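Local coordinates for putative acetoin utilization protein, acetoin dehydrogenase (Thermus thermophilus, PDB 5AWE) that is of unknown function but, with paired CBS domains followed by an ACT domain, probably senses small-molecule ligands, at residues A[24-27]-A[28-32]; A[36-40]-A[41-45]; A[66-69]-A[70-74]; A[74-77]-A[78-81]. One frame throughout, in Å; residues are numbered along the deposited sequence.

Contact 1: residues A[24-27]-A[28-32]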
# COMPACT_ATOMS: atom_id res chain seq x y z
N ILE A 24 -4.51 -15.07 0.32
CA ILE A 24 -5.45 -14.12 0.90
C ILE A 24 -6.77 -14.10 0.14
O ILE A 24 -7.84 -14.22 0.73
CB ILE A 24 -4.86 -12.69 0.92
CG1 ILE A 24 -3.69 -12.63 1.90
CG2 ILE A 24 -5.95 -11.69 1.31
CD1 ILE A 24 -3.03 -11.27 2.01
N ARG A 25 -6.68 -13.95 -1.18
CA ARG A 25 -7.88 -13.88 -2.00
C ARG A 25 -8.68 -15.18 -1.91
O ARG A 25 -9.91 -15.17 -1.93
CB ARG A 25 -7.49 -13.58 -3.45
CG ARG A 25 -6.77 -12.24 -3.65
CD ARG A 25 -7.62 -11.06 -3.18
NE ARG A 25 -7.58 -9.93 -4.11
CZ ARG A 25 -8.47 -9.73 -5.08
NH1 ARG A 25 -8.36 -8.67 -5.88
NH2 ARG A 25 -9.47 -10.57 -5.25
N LEU A 26 -7.97 -16.30 -1.82
CA LEU A 26 -8.63 -17.60 -1.69
C LEU A 26 -9.47 -17.66 -0.41
O LEU A 26 -10.58 -18.19 -0.42
CB LEU A 26 -7.58 -18.71 -1.70
CG LEU A 26 -8.07 -20.16 -1.74
CD1 LEU A 26 -9.12 -20.34 -2.82
CD2 LEU A 26 -6.88 -21.07 -2.00
N LEU A 27 -8.94 -17.12 0.68
CA LEU A 27 -9.66 -17.09 1.95
C LEU A 27 -10.87 -16.16 1.90
O LEU A 27 -11.88 -16.41 2.55
CB LEU A 27 -8.73 -16.65 3.07
CG LEU A 27 -7.71 -17.70 3.51
CD1 LEU A 27 -6.61 -17.04 4.30
CD2 LEU A 27 -8.40 -18.78 4.34
N LYS A 28 -10.76 -15.08 1.13
CA LYS A 28 -11.87 -14.15 0.97
C LYS A 28 -13.05 -14.81 0.27
O LYS A 28 -14.19 -14.71 0.72
CB LYS A 28 -11.44 -12.91 0.18
CG LYS A 28 -12.60 -12.04 -0.29
CD LYS A 28 -12.27 -10.55 -0.23
CE LYS A 28 -13.54 -9.71 -0.41
NZ LYS A 28 -13.27 -8.23 -0.38
N GLU A 29 -12.76 -15.50 -0.83
CA GLU A 29 -13.81 -15.95 -1.73
C GLU A 29 -14.46 -17.28 -1.33
O GLU A 29 -15.43 -17.71 -1.95
CB GLU A 29 -13.27 -16.05 -3.16
CG GLU A 29 -12.15 -17.07 -3.34
CD GLU A 29 -11.48 -16.93 -4.70
OE1 GLU A 29 -11.07 -17.97 -5.27
OE2 GLU A 29 -11.36 -15.79 -5.19
N LYS A 30 -13.92 -17.92 -0.30
CA LYS A 30 -14.46 -19.20 0.15
C LYS A 30 -14.87 -19.18 1.62
O LYS A 30 -15.34 -20.19 2.15
CB LYS A 30 -13.45 -20.32 -0.12
CG LYS A 30 -13.29 -20.59 -1.62
CD LYS A 30 -12.44 -21.82 -1.90
CE LYS A 30 -12.82 -22.43 -3.24
NZ LYS A 30 -11.71 -23.21 -3.85
N GLY A 31 -14.69 -18.04 2.28
CA GLY A 31 -15.32 -17.81 3.56
C GLY A 31 -14.57 -18.35 4.77
O GLY A 31 -15.10 -18.31 5.88
N PHE A 32 -13.36 -18.85 4.55
CA PHE A 32 -12.54 -19.38 5.64
C PHE A 32 -11.58 -18.32 6.19
O PHE A 32 -11.58 -17.18 5.72
CB PHE A 32 -11.76 -20.61 5.16
CG PHE A 32 -12.61 -21.85 4.98
CD1 PHE A 32 -13.88 -21.76 4.42
CD2 PHE A 32 -12.13 -23.10 5.38
CE1 PHE A 32 -14.67 -22.91 4.26
CE2 PHE A 32 -12.91 -24.25 5.22
CZ PHE A 32 -14.18 -24.15 4.67

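Contact 2: residues A[36-40]-A[41-45]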
# COMPACT_ATOMS: atom_id res chain seq x y z
N PRO A 36 -4.72 -24.62 6.07
CA PRO A 36 -3.67 -25.60 6.34
C PRO A 36 -2.79 -25.67 5.10
O PRO A 36 -3.28 -25.41 4.00
CB PRO A 36 -4.44 -26.90 6.60
CG PRO A 36 -5.76 -26.69 5.92
CD PRO A 36 -6.06 -25.23 6.00
N VAL A 37 -1.51 -25.99 5.26
CA VAL A 37 -0.59 -26.02 4.14
C VAL A 37 -0.09 -27.43 3.85
O VAL A 37 0.62 -28.03 4.66
CB VAL A 37 0.62 -25.10 4.39
CG1 VAL A 37 1.52 -25.07 3.15
CG2 VAL A 37 0.15 -23.69 4.73
N MSE A 38 -0.46 -27.96 2.68
CA MSE A 38 -0.06 -29.31 2.25
C MSE A 38 1.18 -29.33 1.36
O MSE A 38 1.36 -28.48 0.49
CB MSE A 38 -1.21 -29.99 1.49
CG MSE A 38 -2.50 -30.12 2.27
SE MSE A 38 -2.27 -31.03 3.79
CE MSE A 38 -2.06 -32.73 3.16
N GLU A 39 2.04 -30.31 1.59
CA GLU A 39 3.16 -30.58 0.70
C GLU A 39 3.52 -32.06 0.77
O GLU A 39 3.54 -32.66 1.84
CB GLU A 39 4.37 -29.73 1.11
CG GLU A 39 5.55 -29.83 0.15
CD GLU A 39 6.70 -28.93 0.55
OE1 GLU A 39 7.07 -28.95 1.75
OE2 GLU A 39 7.23 -28.20 -0.32
N GLY A 40 3.81 -32.66 -0.39
CA GLY A 40 4.13 -34.07 -0.40
C GLY A 40 2.98 -34.88 0.18
O GLY A 40 3.18 -36.01 0.64
N GLY A 41 1.79 -34.31 0.16
CA GLY A 41 0.63 -34.99 0.71
C GLY A 41 0.64 -35.04 2.23
O GLY A 41 -0.12 -35.79 2.84
N ARG A 42 1.51 -34.25 2.85
CA ARG A 42 1.49 -34.15 4.30
C ARG A 42 1.29 -32.70 4.77
O ARG A 42 1.56 -31.75 4.04
CB ARG A 42 2.79 -34.72 4.88
CG ARG A 42 3.97 -33.77 4.89
CD ARG A 42 5.10 -34.36 5.71
NE ARG A 42 4.58 -35.12 6.85
CZ ARG A 42 5.33 -35.73 7.76
NH1 ARG A 42 4.75 -36.38 8.76
NH2 ARG A 42 6.65 -35.68 7.68
N LEU A 43 0.79 -32.54 5.99
CA LEU A 43 0.55 -31.23 6.57
C LEU A 43 1.87 -30.63 7.05
O LEU A 43 2.51 -31.18 7.94
CB LEU A 43 -0.42 -31.35 7.75
CG LEU A 43 -0.93 -30.05 8.38
CD1 LEU A 43 -1.76 -29.27 7.36
CD2 LEU A 43 -1.77 -30.38 9.59
N VAL A 44 2.28 -29.51 6.47
CA VAL A 44 3.60 -28.96 6.79
C VAL A 44 3.55 -27.59 7.45
O VAL A 44 4.58 -27.02 7.79
CB VAL A 44 4.51 -28.87 5.54
CG1 VAL A 44 4.60 -30.23 4.87
CG2 VAL A 44 4.00 -27.81 4.57
N GLY A 45 2.34 -27.06 7.61
CA GLY A 45 2.22 -25.73 8.18
C GLY A 45 0.80 -25.22 8.18
O GLY A 45 -0.10 -25.84 7.63

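Contact 3: residues A[66-69]-A[70-74]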
# COMPACT_ATOMS: atom_id res chain seq x y z
N TRP A 66 6.64 0.77 -3.11
CA TRP A 66 6.80 -0.32 -4.10
C TRP A 66 7.81 -1.38 -3.76
O TRP A 66 7.65 -2.52 -4.16
CB TRP A 66 7.15 0.22 -5.47
CG TRP A 66 6.04 0.92 -6.07
CD1 TRP A 66 4.93 0.37 -6.65
CD2 TRP A 66 5.84 2.31 -6.04
NE1 TRP A 66 4.04 1.36 -6.98
CE2 TRP A 66 4.57 2.56 -6.61
CE3 TRP A 66 6.60 3.39 -5.58
CZ2 TRP A 66 4.06 3.84 -6.73
CZ3 TRP A 66 6.10 4.65 -5.69
CH2 TRP A 66 4.83 4.87 -6.27
N GLU A 67 8.87 -1.01 -3.05
CA GLU A 67 9.80 -2.03 -2.62
C GLU A 67 8.97 -2.97 -1.76
O GLU A 67 9.00 -4.19 -1.94
CB GLU A 67 10.94 -1.40 -1.80
CG GLU A 67 12.32 -1.62 -2.42
CD GLU A 67 13.10 -0.33 -2.62
OE1 GLU A 67 12.49 0.69 -3.00
OE2 GLU A 67 14.34 -0.34 -2.41
N MSE A 68 8.18 -2.39 -0.86
CA MSE A 68 7.26 -3.15 -0.02
C MSE A 68 6.27 -3.94 -0.86
O MSE A 68 6.11 -5.15 -0.69
CB MSE A 68 6.51 -2.18 0.91
CG MSE A 68 5.14 -2.66 1.36
SE MSE A 68 5.11 -3.21 3.07
CE MSE A 68 6.40 -4.42 3.05
N ASN A 69 5.61 -3.25 -1.79
CA ASN A 69 4.59 -3.86 -2.63
C ASN A 69 5.17 -5.00 -3.47
O ASN A 69 4.54 -6.04 -3.66
CB ASN A 69 4.00 -2.78 -3.55
CG ASN A 69 2.50 -2.89 -3.69
OD1 ASN A 69 1.75 -2.22 -2.98
ND2 ASN A 69 2.06 -3.74 -4.62
N TYR A 70 6.38 -4.80 -3.97
CA TYR A 70 7.08 -5.79 -4.76
C TYR A 70 7.40 -6.98 -3.88
O TYR A 70 7.35 -8.13 -4.31
CB TYR A 70 8.38 -5.18 -5.31
CG TYR A 70 9.21 -6.12 -6.16
CD1 TYR A 70 9.02 -6.19 -7.54
CD2 TYR A 70 10.19 -6.93 -5.59
CE1 TYR A 70 9.78 -7.04 -8.33
CE2 TYR A 70 10.96 -7.79 -6.37
CZ TYR A 70 10.75 -7.84 -7.74
OH TYR A 70 11.51 -8.68 -8.53
N LEU A 71 7.73 -6.69 -2.63
CA LEU A 71 8.11 -7.74 -1.69
C LEU A 71 6.93 -8.62 -1.28
O LEU A 71 7.08 -9.84 -1.21
CB LEU A 71 8.78 -7.12 -0.46
CG LEU A 71 10.20 -6.62 -0.70
CD1 LEU A 71 10.83 -6.21 0.62
CD2 LEU A 71 11.04 -7.70 -1.38
N LEU A 72 5.77 -8.01 -1.03
CA LEU A 72 4.57 -8.78 -0.70
C LEU A 72 4.19 -9.65 -1.89
O LEU A 72 3.81 -10.80 -1.73
CB LEU A 72 3.40 -7.85 -0.38
CG LEU A 72 3.69 -6.56 0.40
CD1 LEU A 72 2.88 -5.43 -0.23
CD2 LEU A 72 3.35 -6.72 1.86
N ALA A 73 4.33 -9.07 -3.08
CA ALA A 73 3.93 -9.74 -4.31
C ALA A 73 4.65 -11.06 -4.48
O ALA A 73 4.12 -11.99 -5.08
CB ALA A 73 4.21 -8.83 -5.51
N LYS A 74 5.86 -11.15 -3.93
CA LYS A 74 6.67 -12.35 -4.11
C LYS A 74 6.81 -13.20 -2.85
O LYS A 74 7.33 -14.32 -2.91
CB LYS A 74 8.05 -11.96 -4.64
CG LYS A 74 8.06 -11.66 -6.14
CD LYS A 74 9.33 -10.95 -6.59
CE LYS A 74 10.59 -11.68 -6.11
NZ LYS A 74 10.83 -11.49 -4.65

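Contact 4: residues A[74-77]-A[78-81]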
# COMPACT_ATOMS: atom_id res chain seq x y z
N LYS A 74 5.86 -11.15 -3.93
CA LYS A 74 6.67 -12.35 -4.11
C LYS A 74 6.81 -13.20 -2.85
O LYS A 74 7.33 -14.32 -2.91
CB LYS A 74 8.05 -11.96 -4.64
CG LYS A 74 8.06 -11.66 -6.14
CD LYS A 74 9.33 -10.95 -6.59
CE LYS A 74 10.59 -11.68 -6.11
NZ LYS A 74 10.83 -11.49 -4.65
N LEU A 75 6.36 -12.69 -1.71
CA LEU A 75 6.40 -13.47 -0.48
C LEU A 75 5.52 -14.71 -0.66
O LEU A 75 4.40 -14.61 -1.16
CB LEU A 75 5.91 -12.62 0.70
CG LEU A 75 6.15 -13.14 2.12
CD1 LEU A 75 7.64 -13.24 2.40
CD2 LEU A 75 5.49 -12.19 3.12
N THR A 76 6.03 -15.87 -0.25
CA THR A 76 5.28 -17.12 -0.35
C THR A 76 4.76 -17.61 1.00
O THR A 76 5.30 -17.25 2.05
CB THR A 76 6.15 -18.24 -0.96
OG1 THR A 76 7.24 -18.54 -0.08
CG2 THR A 76 6.71 -17.80 -2.31
N VAL A 77 3.72 -18.43 0.97
CA VAL A 77 3.13 -19.01 2.17
C VAL A 77 4.16 -19.67 3.09
O VAL A 77 4.04 -19.62 4.31
CB VAL A 77 2.04 -20.05 1.79
CG1 VAL A 77 1.61 -20.86 3.00
CG2 VAL A 77 0.83 -19.33 1.20
N ARG A 78 5.18 -20.28 2.49
CA ARG A 78 6.21 -20.97 3.25
C ARG A 78 6.91 -20.06 4.26
O ARG A 78 7.32 -20.51 5.32
CB ARG A 78 7.25 -21.59 2.31
CG ARG A 78 8.22 -22.52 3.02
CD ARG A 78 9.39 -22.93 2.13
NE ARG A 78 8.94 -23.42 0.82
CZ ARG A 78 8.56 -24.67 0.59
NH1 ARG A 78 8.56 -25.56 1.58
NH2 ARG A 78 8.18 -25.04 -0.63
N GLU A 79 7.04 -18.78 3.91
CA GLU A 79 7.81 -17.84 4.71
C GLU A 79 7.03 -17.29 5.90
O GLU A 79 7.60 -16.63 6.78
CB GLU A 79 8.28 -16.68 3.83
CG GLU A 79 9.14 -17.13 2.65
CD GLU A 79 9.66 -15.97 1.82
OE1 GLU A 79 9.49 -16.00 0.58
OE2 GLU A 79 10.24 -15.03 2.41
N VAL A 80 5.73 -17.55 5.94
CA VAL A 80 4.89 -17.02 7.01
C VAL A 80 4.07 -18.09 7.73
O VAL A 80 3.40 -17.79 8.72
CB VAL A 80 3.92 -15.94 6.46
CG1 VAL A 80 4.72 -14.78 5.87
CG2 VAL A 80 3.01 -16.55 5.39
N MSE A 81 4.12 -19.33 7.25
CA MSE A 81 3.30 -20.37 7.85
C MSE A 81 3.83 -20.78 9.22
O MSE A 81 5.02 -20.61 9.52
CB MSE A 81 3.20 -21.59 6.92
CG MSE A 81 4.50 -22.33 6.63
SE MSE A 81 4.28 -23.68 5.43
CE MSE A 81 5.67 -24.71 5.86
O HOH W 1 9.07 -20.44 -0.88

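Contact 1: residues A[24-27]-A[28-32]
L27 reaches forward along the chain to F32: L27 CD2 lies 3.9 Å from F32 CB and touches the F32 backbone, 3.7 Å from F32 C. With CG anti to the carbonyl carbon (chi1 -73°), the branch leaves the helix on the inner face, where L27 also packs on D49 and L52 of helix 49-53, beside I24, which meets L52 and K53. The carbonyl of L27 takes a weak bond from the amide of G31, the first residue beyond the helix and one with positive phi. K28, the next residue after L27, faces another side of the helix. K28 N donates to I24 O at 3.1 Å. The side chain starts close to the preceding turn, K28 CB resting 3.4 Å from R25 O. From there the bent chain leads away, and NZ forms a salt bridge with E67 of the second subunit; R25 turns to Y70 of that same subunit in a cation-pi contact. L26 holds the other flank. L26 CD1 touches the aliphatic part of K30, 3.7 Å from K30 CD, and stands 3.9 Å from E29 OE1, crossing both chains at a slant. E29 folds back over the backbone, E29 CG lying 3.3 Å from R25 O, while its own amide bonds to that same oxygen. The amide of K30 makes a weaker bond to L26 O, so the i to i+4 bonding slackens towards G31. This is the C-terminal turn of an amphipathic helix, closed by a glycine, in the first CBS domain, just ahead of the domain's beta hairpin.

Contact 2: residues A[36-40]-A[41-45]
V44 spreads its two methyls over V37 and E39, crossing both side chains at about a right angle: V44 CG1 lies 3.8 Å from E39 CB, and V44 CG2 4.0 Å from V37 CG1. With CG1 of V44 anti to the carbonyl carbon (chi1 -54°), V44 CG2 falls between the backbone N and the carbonyl carbon and comes within 3.4 Å of V37 O. An alanine here lacks both methyls and would probably leave a gap between V37 CG1 and E39 CB. V44 shares V37 with G45, a classic beta bulge: V44 N donates to V37 O at 2.9 Å, and the V37 amide goes to G45 O. The other face carries M38 and L43, with P36 beside L43. The bent chain of M38 sets M38 SE 4.0 Å from L43 CD1 and folds M38 CE over the loop, 3.6 Å from G41 O, while the same L43 methyl touches P36, with L43 CD1 3.7 Å from P36 CB. A type I' turn from E39 to R42 closes the hairpin. E39 and R42 exchange two backbone bonds, R42 N donating to E39 O at 2.8 Å. G40 and G41 both have positive phi, and a side chain on G41 would run into G40 O. The polar ends point elsewhere: the R42 guanidinium forms a salt bridge with E115, and E39 has a long, weak ion pair with R78. Backbone bonds thus set the register, apolar contacts lie on both faces towards the base, and it is mainly the R42-E115 salt bridge that links the turn to its surroundings.

Contact 3: residues A[66-69]-A[70-74]
L72 is set closely against the backbone one turn back. L72 CG lies 3.0 Å from M68 O and L72 CD1 3.3 Å from N69 CA. It also meets M68 side chain to side chain: L72 CD1 is 3.9 Å from M68 CG, and L72 CD2 is 4.0 Å from M68 CE, the M68 chain, bent at chi2 and chi3, crossing L72 at a slant. L72 N donates to M68 O at 2.9 Å. An alanine in its place would probably leave M68 CE without its neighbour, along with N69 of the second subunit and V65 of the third, which L72 also packs on. The other flank is partly exposed, and across the segments Y70 and L71 touch only backbone. Y70 N bonds to W66 O, but the ring leads off to R25 of the second subunit, while L71 lies over E67 O and packs on P57 and L63. Further on, K74 N bonds weakly to Y70 O and also to L71 O. The helix is thus held by backbone bonds and apolar packing, whereas its charged group looks outward: E67 is bonded to S64 and paired with K28 of the second subunit.

Contact 4: residues A[74-77]-A[78-81]
R78 opens the turn with R78 CB 3.9 Å from T76 OG1, and a water continues the link: the oxygen of water 1 lies 2.8 Å from T76 OG1 and accepts a weak bond from R78 NE, at the edge of the guanidinium and in its plane. The strongest partner of that group, however, is D17, through NH2. E79 follows, E79 N donating to T76 O at 3.0 Å. Its extended side chain crosses L75 at a slant, E79 OE2 standing 3.2 Å from L75 CD1, while OE1 comes near T76 OG1 in a weak and unsettled bond. V80 turns to the apolar side, where V80 CG1 packs 3.9 Å from L75 CD2. V80 N bonds to V77 O at 3.1 Å, and the M81 amide adds a weaker bond to the same oxygen, so one carbonyl collects two donors. In M81, CG stands between the backbone N and the carbonyl carbon (chi1 64°), which keeps M81 CG beside V77 O, 3.6 Å away. The turn follows helix 65-74 and leads towards strand 88-89: L75 packs on V20 and V77 on A23 of helix 20-30, while V77 and M81 press on V37 and V47 of strands 34-39 and 42-48.

Contacts 1 and 3 are single-helix turns, built on i to i+4 backbone bonds, and both face the second subunit: K28 and R25 of contact 1 are matched by E67 and Y70 of contact 3 on the partner chain. Within one chain the two do not touch. Contacts 2 and 4 lie away from subunit boundaries and meet each other, with V37 CG2 3.6 Å from V77 CG1 and M81 packed against V37 and V44. Contact 2 is a hairpin with strand bonds and a two-glycine turn, contact 4 an irregular turn with a water at its outer side chains. Contact 4 continues from contact 3 through K74. Contact 3, covered by other subunits, is the most buried; the others have exposed residues, contact 2 at its turn.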